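Local structure of uncharacterized conserved (Bdellovibrio bacteriovorus, 7O21) at residues A[45-50]-A[177-182]. The protein is probably an L,D-carboxypeptidase of the YkuD family that edits peptidoglycan and thereby helps to generate the curved shape of the predatory cell. Residues are numbered along the deposited sequence; the frame is centred on the assembly and turned at random.
Sequences LVDKEQ and DHVNYV
Lys-48 and Asp-177 both set CG beside their own backbone N (chi1 -63° and -71°), and with the lysine extended beyond CG the two side chains run alongside each other in the same direction. They end in a salt bridge, Lys-48 NZ to Asp-177 OD1 at 2.6 Å, with the ammonium approaching nearly in line with the C-O bond; Thr-88 OG1 and Pro-89 O also accept from NZ, so three acceptors hold it. Next along the turn, the extended Glu-49 presents OE1 to His-178 ND1 at 2.6 Å. The oxygen lies almost in the imidazole plane, whereas the donor meets the carboxylate from above its own plane, the two groups being turned 74° apart. Between the two segments, Glu-49 N reaches Asp-177 O at 3.1 Å, but the bond is bent and weak.

The carboxylate of Asp-47 serves both the turn and the opposite segment. Asp-47 OD1 accepts from Gln-50 N at 3.0 Å, an Asx motif that pins the turn, while Asp-47 CB packs on Val-179 CG2 at 3.6 Å. Three waters bridge the segments: one takes the N-H of Val-179 and lies within donating reach of Asp-47 OD1 and Glu-49 OE1, a second links Asp-47 OD2 to Tyr-181 OH, which also bonds Lys-65, and a third sits between Asp-47 OD2 and Val-179 O.

Leu-45 CD2 meets Val-179 CG1 at 4.2 Å, and both side chains touch Pro-27 of strand 26-27. The contact thus joins the turn after strand 42-47 to the chain leaving strand 172-176, its sheet neighbour in the YkuD domain, just before strand 181-182 pairs with strand 26-27.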
# COMPACT_ATOMS: atom_id res chain seq x y z
N LEU A 45 11.76 -5.84 -17.99
CA LEU A 45 12.53 -4.63 -18.27
C LEU A 45 11.91 -3.93 -19.46
O LEU A 45 11.76 -4.54 -20.53
CB LEU A 45 13.99 -4.98 -18.59
CG LEU A 45 14.83 -3.82 -19.11
CD1 LEU A 45 15.02 -2.78 -18.03
CD2 LEU A 45 16.18 -4.34 -19.61
N VAL A 46 11.52 -2.67 -19.28
CA VAL A 46 10.90 -1.87 -20.34
C VAL A 46 11.89 -0.81 -20.80
O VAL A 46 12.35 0.00 -19.99
CB VAL A 46 9.58 -1.23 -19.88
CG1 VAL A 46 8.95 -0.42 -21.03
CG2 VAL A 46 8.62 -2.27 -19.35
N ASP A 47 12.20 -0.81 -22.09
CA ASP A 47 13.16 0.11 -22.71
C ASP A 47 12.33 1.06 -23.57
O ASP A 47 11.91 0.69 -24.68
CB ASP A 47 14.14 -0.72 -23.53
CG ASP A 47 15.15 0.10 -24.29
OD1 ASP A 47 14.95 1.32 -24.48
OD2 ASP A 47 16.16 -0.50 -24.70
N LYS A 48 12.06 2.26 -23.06
CA LYS A 48 11.19 3.19 -23.78
C LYS A 48 11.77 3.57 -25.13
O LYS A 48 11.05 3.63 -26.13
CB LYS A 48 10.91 4.45 -22.98
CG LYS A 48 10.16 4.23 -21.67
CD LYS A 48 9.88 5.59 -21.04
CE LYS A 48 9.19 5.48 -19.70
NZ LYS A 48 9.22 6.80 -19.00
N GLU A 49 13.08 3.83 -25.18
CA GLU A 49 13.70 4.30 -26.41
C GLU A 49 13.56 3.26 -27.52
O GLU A 49 13.21 3.60 -28.66
CB GLU A 49 15.17 4.62 -26.16
CG GLU A 49 15.96 4.93 -27.42
CD GLU A 49 17.44 5.07 -27.14
OE1 GLU A 49 17.83 5.02 -25.96
OE2 GLU A 49 18.22 5.21 -28.11
N GLN A 50 13.85 1.99 -27.21
CA GLN A 50 13.77 0.92 -28.20
C GLN A 50 12.36 0.36 -28.37
O GLN A 50 12.16 -0.47 -29.26
CB GLN A 50 14.73 -0.21 -27.83
CG GLN A 50 16.20 0.23 -27.82
CD GLN A 50 16.67 0.80 -29.15
OE1 GLN A 50 17.26 1.88 -29.21
NE2 GLN A 50 16.40 0.08 -30.22
N ASP A 177 13.67 5.07 -19.40
CA ASP A 177 13.68 5.83 -20.65
C ASP A 177 14.75 5.31 -21.59
O ASP A 177 14.55 5.24 -22.81
CB ASP A 177 13.93 7.32 -20.37
CG ASP A 177 12.76 8.02 -19.69
OD1 ASP A 177 11.77 7.35 -19.34
OD2 ASP A 177 12.84 9.25 -19.50
N HIS A 178 15.89 4.91 -21.03
CA HIS A 178 17.02 4.43 -21.81
C HIS A 178 17.56 3.19 -21.11
O HIS A 178 17.36 3.02 -19.91
CB HIS A 178 18.06 5.56 -21.90
CG HIS A 178 17.57 6.76 -22.66
ND1 HIS A 178 17.46 6.78 -24.04
CD2 HIS A 178 17.09 7.95 -22.23
CE1 HIS A 178 16.98 7.95 -24.42
NE2 HIS A 178 16.74 8.67 -23.34
N VAL A 179 18.18 2.29 -21.88
CA VAL A 179 18.82 1.09 -21.33
C VAL A 179 20.23 1.00 -21.90
O VAL A 179 20.41 0.97 -23.12
CB VAL A 179 18.03 -0.19 -21.65
CG1 VAL A 179 18.79 -1.43 -21.18
CG2 VAL A 179 16.65 -0.14 -21.01
N ASN A 180 21.23 0.96 -21.01
CA ASN A 180 22.63 0.85 -21.41
C ASN A 180 23.02 -0.62 -21.37
O ASN A 180 23.08 -1.22 -20.29
CB ASN A 180 23.51 1.67 -20.46
CG ASN A 180 24.99 1.51 -20.74
OD1 ASN A 180 25.41 1.32 -21.88
ND2 ASN A 180 25.80 1.58 -19.69
N TYR A 181 23.31 -1.21 -22.53
CA TYR A 181 23.73 -2.60 -22.61
C TYR A 181 25.25 -2.67 -22.59
O TYR A 181 25.92 -1.99 -23.38
CB TYR A 181 23.19 -3.24 -23.88
CG TYR A 181 21.74 -3.65 -23.77
CD1 TYR A 181 21.39 -4.90 -23.27
CD2 TYR A 181 20.72 -2.79 -24.16
CE1 TYR A 181 20.07 -5.28 -23.17
CE2 TYR A 181 19.39 -3.17 -24.06
CZ TYR A 181 19.07 -4.42 -23.56
OH TYR A 181 17.76 -4.81 -23.46
N VAL A 182 25.80 -3.49 -21.70
CA VAL A 182 27.24 -3.60 -21.52
C VAL A 182 27.68 -5.05 -21.67
O VAL A 182 26.87 -5.98 -21.68
CB VAL A 182 27.70 -3.02 -20.17
CG1 VAL A 182 27.33 -1.55 -20.10
CG2 VAL A 182 27.07 -3.80 -19.02
O HOH W 1 17.67 2.18 -24.70
O HOH W 2 15.96 -3.32 -24.48
O HOH W 3 18.70 0.22 -25.38